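Local atomic coordinates of probable arabinosyltransferase C (Mycobacterium tuberculosis, PDB entry 3PTY), a protein that probably polymerises arabinose into the arabinan of arabinogalactan and carries a lectin-like, carbohydrate-binding C-terminal domain, the part present in this structure. Residues V166-L180 against M197-L211. Sequence-based numbering, arbitrary orientation.
Sequences VVTAAGRFDSREVRL and MEFADVGAAPAWRNL. With PO4 (phosphate ion), chain D.
Val167 and Ala169 pair antiparallel with Leu211 and Arg209 in a sheet of the beta-sandwich, lectin-like C-terminal domain of EmbC. Strand 178-183 pairs likewise with 195-202, so each segment supplies two strands to one antiparallel sheet. The Ala169–Arg209 pair is closed by two backbone N-to-O bonds of 2.9 Å.

The face bearing Val167, Ala169 and Leu211 is closely packed and apolar. Leu211 CD1 lies 3.5 Å from Ala169 CB, and Val167 CG2 meets Phe199 CZ at 3.7 Å, while Leu180 CB and Val178 CG1 also touch the Phe199 ring; Leu227 and Leu242 extend this layer. Across the sheet, Ala170 CB sits over one face of Trp208, 3.8 Å from its six-membered-ring centroid and 15° off the normal, a CH-pi contact. Beside it, Thr168 OG1 donates to Asn210 OD1, and Arg246 bonds both oxygens.

The margins are more open and polar. Glu198 receives Ser175 OG on OE1 from above its carboxylate plane and makes a salt bridge through OE2 to Arg179 NH1 (3.2 Å); Arg179 NH2 also bonds Ser196. At the other end, Arg172 NH1 and NH2 donate nearly straight bonds to O4 and O1 of a phosphate, probably from the crystallisation liquor, while Pro206 CG lies over the rim of one guanidinium face.

On the face of Ala169 and Leu211, between the Glu198 and phosphate ends, a bend at chi2 (-110°) turns the Arg209 guanidinium toward Asp201, gripped side-on through NE and NH2, and toward Gly171 O, which accepts NH1 at 2.9 Å on an in-plane lone pair and NH2 from above the carbonyl plane.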
ATOM      1  N   VAL A 166      16.959  -0.365 -21.334  1.00 20.11           N
ATOM      2  CA  VAL A 166      15.616  -0.120 -20.826  1.00 17.76           C
ATOM      3  C   VAL A 166      14.774   0.634 -21.837  1.00 20.12           C
ATOM      4  O   VAL A 166      15.264   1.529 -22.525  1.00 18.40           O
ATOM      5  CB  VAL A 166      15.666   0.663 -19.496  1.00 22.03           C
ATOM      6  CG1 VAL A 166      14.284   1.216 -19.128  1.00 18.32           C
ATOM      7  CG2 VAL A 166      16.215  -0.230 -18.390  1.00 19.40           C
ATOM      8  N   VAL A 167      13.502   0.261 -21.925  1.00 18.38           N
ATOM      9  CA  VAL A 167      12.547   0.994 -22.741  1.00 15.66           C
ATOM     10  C   VAL A 167      11.303   1.272 -21.907  1.00 18.23           C
ATOM     11  O   VAL A 167      10.685   0.350 -21.386  1.00 18.31           O
ATOM     12  CB  VAL A 167      12.141   0.179 -23.985  1.00 16.83           C
ATOM     13  CG1 VAL A 167      10.943   0.821 -24.678  1.00 17.32           C
ATOM     14  CG2 VAL A 167      13.325   0.047 -24.937  1.00 16.82           C
ATOM     15  N   THR A 168      10.946   2.541 -21.763  1.00 12.95           N
ATOM     16  CA  THR A 168       9.675   2.882 -21.124  1.00 14.90           C
ATOM     17  C   THR A 168       8.512   2.605 -22.084  1.00 20.01           C
ATOM     18  O   THR A 168       8.507   3.088 -23.220  1.00 21.03           O
ATOM     19  CB  THR A 168       9.671   4.337 -20.665  1.00 16.54           C
ATOM     20  OG1 THR A 168      10.665   4.494 -19.643  1.00 19.82           O
ATOM     21  CG2 THR A 168       8.299   4.728 -20.107  1.00 16.97           C
ATOM     22  N   ALA A 169       7.541   1.812 -21.634  1.00 16.37           N
ATOM     23  CA  ALA A 169       6.461   1.340 -22.502  1.00 17.75           C
ATOM     24  C   ALA A 169       5.127   1.330 -21.771  1.00 20.66           C
ATOM     25  O   ALA A 169       5.086   1.292 -20.543  1.00 17.76           O
ATOM     26  CB  ALA A 169       6.779  -0.080 -23.015  1.00 16.20           C
ATOM     27  N   ALA A 170       4.038   1.364 -22.536  1.00 20.80           N
ATOM     28  CA  ALA A 170       2.698   1.221 -21.976  1.00 20.24           C
ATOM     29  C   ALA A 170       1.899   0.246 -22.821  1.00 22.31           C
ATOM     30  O   ALA A 170       2.316  -0.112 -23.926  1.00 20.61           O
ATOM     31  CB  ALA A 170       1.986   2.582 -21.912  1.00 19.14           C
ATOM     32  N   GLY A 171       0.754  -0.186 -22.301  1.00 20.73           N
ATOM     33  CA  GLY A 171      -0.131  -1.058 -23.050  1.00 23.47           C
ATOM     34  C   GLY A 171      -0.207  -2.475 -22.518  1.00 23.78           C
ATOM     35  O   GLY A 171       0.309  -2.777 -21.442  1.00 25.19           O
ATOM     36  N   ARG A 172      -0.871  -3.346 -23.270  1.00 24.83           N
ATOM     37  CA  ARG A 172      -0.945  -4.758 -22.911  1.00 28.52           C
ATOM     38  C   ARG A 172      -0.422  -5.571 -24.068  1.00 26.85           C
ATOM     39  O   ARG A 172      -0.952  -5.498 -25.177  1.00 28.94           O
ATOM     40  CB  ARG A 172      -2.383  -5.182 -22.605  1.00 30.98           C
ATOM     41  CG  ARG A 172      -3.047  -4.410 -21.484  1.00 35.07           C
ATOM     42  CD  ARG A 172      -4.442  -4.979 -21.222  1.00 39.71           C
ATOM     43  NE  ARG A 172      -5.227  -4.131 -20.332  1.00 34.11           N
ATOM     44  CZ  ARG A 172      -5.767  -2.974 -20.697  1.00 39.78           C
ATOM     45  NH1 ARG A 172      -5.595  -2.523 -21.935  1.00 36.83           N
ATOM     46  NH2 ARG A 172      -6.472  -2.264 -19.825  1.00 39.22           N
ATOM     47  N   PHE A 173       0.618  -6.351 -23.820  1.00 26.33           N
ATOM     48  CA  PHE A 173       1.227  -7.123 -24.889  1.00 28.10           C
ATOM     49  C   PHE A 173       2.010  -8.285 -24.313  1.00 29.51           C
ATOM     50  O   PHE A 173       2.400  -8.256 -23.151  1.00 28.24           O
ATOM     51  CB  PHE A 173       2.137  -6.227 -25.741  1.00 24.15           C
ATOM     52  CG  PHE A 173       3.091  -5.381 -24.933  1.00 22.37           C
ATOM     53  CD1 PHE A 173       4.335  -5.876 -24.562  1.00 26.57           C
ATOM     54  CD2 PHE A 173       2.739  -4.101 -24.539  1.00 19.06           C
ATOM     55  CE1 PHE A 173       5.206  -5.106 -23.817  1.00 25.83           C
ATOM     56  CE2 PHE A 173       3.611  -3.321 -23.798  1.00 21.78           C
ATOM     57  CZ  PHE A 173       4.845  -3.820 -23.436  1.00 24.38           C
ATOM     58  N   ASP A 174       2.226  -9.312 -25.130  1.00 28.23           N
ATOM     59  CA  ASP A 174       3.026 -10.462 -24.731  1.00 36.28           C
ATOM     60  C   ASP A 174       4.498 -10.153 -24.951  1.00 35.84           C
ATOM     61  O   ASP A 174       4.841  -9.278 -25.747  1.00 30.91           O
ATOM     62  CB  ASP A 174       2.616 -11.702 -25.529  1.00 47.46           C
ATOM     63  CG  ASP A 174       1.208 -12.168 -25.193  1.00 62.64           C
ATOM     64  OD1 ASP A 174       0.788 -12.011 -24.025  1.00 63.95           O
ATOM     65  OD2 ASP A 174       0.521 -12.693 -26.096  1.00 69.76           O
ATOM     66  N   SER A 175       5.370 -10.871 -24.253  1.00 34.05           N
ATOM     67  CA  SER A 175       6.795 -10.566 -24.294  1.00 35.22           C
ATOM     68  C   SER A 175       7.381 -10.782 -25.683  1.00 30.82           C
ATOM     69  O   SER A 175       8.390 -10.177 -26.043  1.00 32.31           O
ATOM     70  CB  SER A 175       7.564 -11.375 -23.240  1.00 39.69           C
ATOM     71  OG  SER A 175       7.675 -12.734 -23.617  1.00 44.75           O
ATOM     72  N   ARG A 176       6.746 -11.639 -26.471  1.00 25.98           N
ATOM     73  CA  ARG A 176       7.219 -11.883 -27.833  1.00 30.37           C
ATOM     74  C   ARG A 176       6.903 -10.716 -28.783  1.00 29.42           C
ATOM     75  O   ARG A 176       7.465 -10.628 -29.873  1.00 30.49           O
ATOM     76  CB  ARG A 176       6.603 -13.173 -28.376  1.00 43.02           C
ATOM     77  CG  ARG A 176       5.090 -13.202 -28.252  1.00 53.22           C
ATOM     78  CD  ARG A 176       4.462 -14.325 -29.063  1.00 63.66           C
ATOM     79  NE  ARG A 176       3.040 -14.073 -29.277  1.00 70.84           N
ATOM     80  CZ  ARG A 176       2.552 -13.371 -30.297  1.00 76.06           C
ATOM     81  NH1 ARG A 176       3.373 -12.857 -31.205  1.00 75.55           N
ATOM     82  NH2 ARG A 176       1.244 -13.187 -30.410  1.00 78.90           N
ATOM     83  N   GLU A 177       6.014  -9.816 -28.371  1.00 23.59           N
ATOM     84  CA  GLU A 177       5.553  -8.755 -29.270  1.00 23.83           C
ATOM     85  C   GLU A 177       6.482  -7.544 -29.330  1.00 25.79           C
ATOM     86  O   GLU A 177       6.334  -6.695 -30.207  1.00 26.51           O
ATOM     87  CB  GLU A 177       4.144  -8.294 -28.897  1.00 25.26           C
ATOM     88  CG  GLU A 177       3.056  -9.313 -29.195  1.00 28.06           C
ATOM     89  CD  GLU A 177       1.697  -8.848 -28.704  1.00 35.69           C
ATOM     90  OE1 GLU A 177       1.026  -8.093 -29.433  1.00 44.80           O
ATOM     91  OE2 GLU A 177       1.300  -9.238 -27.589  1.00 36.07           O
ATOM     92  N   VAL A 178       7.419  -7.452 -28.390  1.00 23.11           N
ATOM     93  CA  VAL A 178       8.383  -6.354 -28.384  1.00 23.60           C
ATOM     94  C   VAL A 178       9.785  -6.918 -28.220  1.00 27.77           C
ATOM     95  O   VAL A 178      10.083  -7.602 -27.240  1.00 25.60           O
ATOM     96  CB  VAL A 178       8.100  -5.333 -27.257  1.00 24.23           C
ATOM     97  CG1 VAL A 178       9.153  -4.221 -27.265  1.00 21.42           C
ATOM     98  CG2 VAL A 178       6.705  -4.738 -27.406  1.00 20.81           C
ATOM     99  N   ARG A 179      10.643  -6.653 -29.193  1.00 21.46           N
ATOM    100  CA  ARG A 179      11.979  -7.222 -29.160  1.00 23.38           C
ATOM    101  C   ARG A 179      13.029  -6.169 -29.432  1.00 21.54           C
ATOM    102  O   ARG A 179      12.754  -5.145 -30.053  1.00 19.86           O
ATOM    103  CB  ARG A 179      12.102  -8.369 -30.176  1.00 25.26           C
ATOM    104  CG  ARG A 179      11.109  -9.506 -29.925  1.00 32.54           C
ATOM    105  CD  ARG A 179      11.357 -10.698 -30.845  1.00 38.64           C
ATOM    106  NE  ARG A 179      12.675 -11.260 -30.600  1.00 45.64           N
ATOM    107  CZ  ARG A 179      12.915 -12.349 -29.875  1.00 41.27           C
ATOM    108  NH1 ARG A 179      11.921 -13.038 -29.330  1.00 43.95           N
ATOM    109  NH2 ARG A 179      14.163 -12.754 -29.707  1.00 27.25           N
ATOM    110  N   LEU A 180      14.230  -6.435 -28.942  1.00 21.36           N
ATOM    111  CA  LEU A 180      15.386  -5.612 -29.224  1.00 19.99           C
ATOM    112  C   LEU A 180      16.274  -6.399 -30.174  1.00 22.69           C
ATOM    113  O   LEU A 180      16.690  -7.511 -29.853  1.00 23.16           O
ATOM    114  CB  LEU A 180      16.156  -5.349 -27.926  1.00 21.71           C
ATOM    115  CG  LEU A 180      17.455  -4.544 -28.026  1.00 26.15           C
ATOM    116  CD1 LEU A 180      17.165  -3.054 -28.078  1.00 23.22           C
ATOM    117  CD2 LEU A 180      18.355  -4.871 -26.846  1.00 32.36           C
ATOM    118  N   MET A 197      16.458 -10.120 -28.694  1.00 20.05           N
ATOM    119  CA  MET A 197      16.020 -10.630 -27.403  1.00 20.87           C
ATOM    120  C   MET A 197      14.698  -9.989 -27.010  1.00 21.77           C
ATOM    121  O   MET A 197      14.262  -9.005 -27.614  1.00 23.48           O
ATOM    122  CB  MET A 197      17.072 -10.346 -26.328  1.00 22.58           C
ATOM    123  CG  MET A 197      17.317  -8.855 -26.066  1.00 21.06           C
ATOM    124  SD  MET A 197      18.685  -8.601 -24.926  1.00 24.27           S
ATOM    125  CE  MET A 197      18.114  -9.566 -23.531  1.00 33.74           C
ATOM    126  N   GLU A 198      14.059 -10.570 -26.007  1.00 20.59           N
ATOM    127  CA  GLU A 198      12.843 -10.012 -25.439  1.00 21.16           C
ATOM    128  C   GLU A 198      13.192  -9.190 -24.210  1.00 22.84           C
ATOM    129  O   GLU A 198      14.325  -9.242 -23.728  1.00 20.79           O
ATOM    130  CB  GLU A 198      11.892 -11.145 -25.059  1.00 22.43           C
ATOM    131  CG  GLU A 198      11.275 -11.803 -26.271  1.00 26.84           C
ATOM    132  CD  GLU A 198      10.442 -13.011 -25.910  1.00 37.64           C
ATOM    133  OE1 GLU A 198      10.288 -13.291 -24.703  1.00 36.38           O
ATOM    134  OE2 GLU A 198       9.944 -13.677 -26.837  1.00 44.92           O
ATOM    135  N   PHE A 199      12.218  -8.429 -23.715  1.00 20.90           N
ATOM    136  CA  PHE A 199      12.386  -7.634 -22.508  1.00 21.79           C
ATOM    137  C   PHE A 199      11.657  -8.316 -21.365  1.00 25.53           C
ATOM    138  O   PHE A 199      10.668  -9.016 -21.586  1.00 23.97           O
ATOM    139  CB  PHE A 199      11.747  -6.247 -22.677  1.00 20.00           C
ATOM    140  CG  PHE A 199      12.502  -5.318 -23.587  1.00 20.40           C
ATOM    141  CD1 PHE A 199      12.246  -5.304 -24.950  1.00 20.06           C
ATOM    142  CD2 PHE A 199      13.441  -4.439 -23.075  1.00 19.54           C
ATOM    143  CE1 PHE A 199      12.926  -4.444 -25.792  1.00 20.24           C
ATOM    144  CE2 PHE A 199      14.124  -3.569 -23.905  1.00 20.96           C
ATOM    145  CZ  PHE A 199      13.865  -3.570 -25.268  1.00 19.43           C
ATOM    146  N   ALA A 200      12.126  -8.086 -20.144  1.00 22.88           N
ATOM    147  CA  ALA A 200      11.337  -8.409 -18.961  1.00 24.24           C
ATOM    148  C   ALA A 200      10.361  -7.265 -18.734  1.00 22.64           C
ATOM    149  O   ALA A 200      10.763  -6.109 -18.612  1.00 21.77           O
ATOM    150  CB  ALA A 200      12.229  -8.586 -17.750  1.00 24.30           C
ATOM    151  N   ASP A 201       9.079  -7.590 -18.685  1.00 21.64           N
ATOM    152  CA  ASP A 201       8.036  -6.590 -18.535  1.00 22.88           C
ATOM    153  C   ASP A 201       7.729  -6.484 -17.043  1.00 27.79           C
ATOM    154  O   ASP A 201       7.093  -7.365 -16.476  1.00 25.82           O
ATOM    155  CB  ASP A 201       6.799  -7.022 -19.334  1.00 22.15           C
ATOM    156  CG  ASP A 201       5.683  -5.992 -19.301  1.00 26.83           C
ATOM    157  OD1 ASP A 201       5.773  -5.036 -18.508  1.00 27.58           O
ATOM    158  OD2 ASP A 201       4.718  -6.132 -20.083  1.00 27.99           O
ATOM    159  N   VAL A 202       8.215  -5.424 -16.403  1.00 23.91           N
ATOM    160  CA  VAL A 202       8.105  -5.290 -14.947  1.00 22.63           C
ATOM    161  C   VAL A 202       7.179  -4.127 -14.597  1.00 26.34           C
ATOM    162  O   VAL A 202       7.427  -2.993 -14.995  1.00 26.57           O
ATOM    163  CB  VAL A 202       9.490  -5.060 -14.291  1.00 22.87           C
ATOM    164  CG1 VAL A 202       9.361  -4.942 -12.775  1.00 22.66           C
ATOM    165  CG2 VAL A 202      10.454  -6.190 -14.653  1.00 24.73           C
ATOM    166  N   GLY A 203       6.110  -4.413 -13.861  1.00 27.42           N
ATOM    167  CA  GLY A 203       5.163  -3.381 -13.478  1.00 33.84           C
ATOM    168  C   GLY A 203       3.762  -3.691 -13.967  1.00 33.81           C
ATOM    169  O   GLY A 203       3.564  -4.588 -14.780  1.00 34.53           O
ATOM    170  N   ALA A 204       2.784  -2.939 -13.475  1.00 32.79           N
ATOM    171  CA  ALA A 204       1.387  -3.205 -13.802  1.00 35.34           C
ATOM    172  C   ALA A 204       0.994  -2.638 -15.165  1.00 29.47           C
ATOM    173  O   ALA A 204       1.255  -1.475 -15.456  1.00 37.03           O
ATOM    174  CB  ALA A 204       0.476  -2.645 -12.713  1.00 36.51           C
ATOM    175  N   ALA A 205       0.376  -3.469 -15.997  1.00 31.13           N
ATOM    176  CA  ALA A 205      -0.142  -3.035 -17.291  1.00 31.35           C
ATOM    177  C   ALA A 205      -1.582  -2.557 -17.107  1.00 33.77           C
ATOM    178  O   ALA A 205      -2.278  -3.031 -16.211  1.00 33.86           O
ATOM    179  CB  ALA A 205      -0.089  -4.179 -18.286  1.00 31.17           C
ATOM    180  N   PRO A 206      -2.047  -1.642 -17.969  1.00 31.50           N
ATOM    181  CA  PRO A 206      -1.360  -1.100 -19.146  1.00 25.55           C
ATOM    182  C   PRO A 206      -0.582   0.181 -18.852  1.00 27.23           C
ATOM    183  O   PRO A 206      -0.132   0.847 -19.787  1.00 24.22           O
ATOM    184  CB  PRO A 206      -2.519  -0.786 -20.088  1.00 30.12           C
ATOM    185  CG  PRO A 206      -3.654  -0.406 -19.159  1.00 33.64           C
ATOM    186  CD  PRO A 206      -3.414  -1.104 -17.835  1.00 33.49           C
ATOM    187  N   ALA A 207      -0.417   0.519 -17.575  1.00 24.32           N
ATOM    188  CA  ALA A 207       0.297   1.735 -17.189  1.00 26.47           C
ATOM    189  C   ALA A 207       1.743   1.751 -17.688  1.00 26.36           C
ATOM    190  O   ALA A 207       2.335   0.701 -17.942  1.00 23.78           O
ATOM    191  CB  ALA A 207       0.272   1.899 -15.668  1.00 30.44           C
ATOM    192  N   TRP A 208       2.305   2.949 -17.823  1.00 20.10           N
ATOM    193  CA  TRP A 208       3.718   3.099 -18.149  1.00 22.45           C
ATOM    194  C   TRP A 208       4.603   2.294 -17.202  1.00 26.52           C
ATOM    195  O   TRP A 208       4.357   2.242 -15.998  1.00 21.15           O
ATOM    196  CB  TRP A 208       4.129   4.569 -18.070  1.00 23.56           C
ATOM    197  CG  TRP A 208       3.593   5.416 -19.187  1.00 22.74           C
ATOM    198  CD1 TRP A 208       2.590   6.338 -19.102  1.00 26.05           C
ATOM    199  CD2 TRP A 208       4.039   5.430 -20.550  1.00 18.40           C
ATOM    200  NE1 TRP A 208       2.381   6.920 -20.327  1.00 24.56           N
ATOM    201  CE2 TRP A 208       3.256   6.385 -21.233  1.00 24.39           C
ATOM    202  CE3 TRP A 208       5.019   4.728 -21.260  1.00 20.49           C
ATOM    203  CZ2 TRP A 208       3.419   6.655 -22.592  1.00 24.02           C
ATOM    204  CZ3 TRP A 208       5.184   4.995 -22.609  1.00 23.44           C
ATOM    205  CH2 TRP A 208       4.386   5.952 -23.263  1.00 27.71           C
ATOM    206  N   ARG A 209       5.636   1.662 -17.746  1.00 20.22           N
ATOM    207  CA  ARG A 209       6.604   0.973 -16.903  1.00 17.91           C
ATOM    208  C   ARG A 209       7.899   0.804 -17.667  1.00 20.80           C
ATOM    209  O   ARG A 209       7.972   1.142 -18.846  1.00 21.36           O
ATOM    210  CB  ARG A 209       6.072  -0.383 -16.428  1.00 20.36           C
ATOM    211  CG  ARG A 209       5.871  -1.411 -17.541  1.00 22.20           C
ATOM    212  CD  ARG A 209       4.406  -1.654 -17.775  1.00 26.13           C
ATOM    213  NE  ARG A 209       4.140  -2.778 -18.668  1.00 24.64           N
ATOM    214  CZ  ARG A 209       3.128  -2.792 -19.526  1.00 22.48           C
ATOM    215  NH1 ARG A 209       2.311  -1.746 -19.600  1.00 18.80           N
ATOM    216  NH2 ARG A 209       2.930  -3.835 -20.312  1.00 25.03           N
ATOM    217  N   ASN A 210       8.919   0.286 -16.992  1.00 16.43           N
ATOM    218  CA  ASN A 210      10.222   0.114 -17.607  1.00 19.24           C
ATOM    219  C   ASN A 210      10.489  -1.332 -17.989  1.00 23.42           C
ATOM    220  O   ASN A 210      10.656  -2.183 -17.120  1.00 21.10           O
ATOM    221  CB  ASN A 210      11.319   0.634 -16.668  1.00 16.69           C
ATOM    222  CG  ASN A 210      11.285   2.143 -16.534  1.00 22.10           C
ATOM    223  OD1 ASN A 210      11.257   2.855 -17.533  1.00 22.52           O
ATOM    224  ND2 ASN A 210      11.269   2.638 -15.302  1.00 18.43           N
ATOM    225  N   LEU A 211      10.514  -1.608 -19.292  1.00 19.16           N
ATOM    226  CA  LEU A 211      10.925  -2.916 -19.790  1.00 17.86           C
ATOM    227  C   LEU A 211      12.440  -3.009 -19.659  1.00 18.98           C
ATOM    228  O   LEU A 211      13.138  -2.022 -19.887  1.00 20.13           O
ATOM    229  CB  LEU A 211      10.522  -3.091 -21.258  1.00 17.62           C
ATOM    230  CG  LEU A 211       9.067  -2.799 -21.644  1.00 20.43           C
ATOM    231  CD1 LEU A 211       8.894  -2.905 -23.154  1.00 19.69           C
ATOM    232  CD2 LEU A 211       8.108  -3.731 -20.921  1.00 22.22           C
TER
HETATM  233  P   PO4 D   2      -6.906   0.899 -21.703  1.00 66.87           P
HETATM  234  O1  PO4 D   2      -7.527   0.217 -20.504  1.00 68.79           O
HETATM  235  O2  PO4 D   2      -5.650   1.628 -21.274  1.00 61.12           O
HETATM  236  O3  PO4 D   2      -7.888   1.899 -22.276  1.00 66.68           O
HETATM  237  O4  PO4 D   2      -6.573  -0.135 -22.755  1.00 53.77           O
HETATM  238  O   HOH W   1       5.101  -7.882 -21.943  1.00 31.44           O
HETATM  239  O   HOH W   2       9.543  -8.269 -24.841  1.00 21.69           O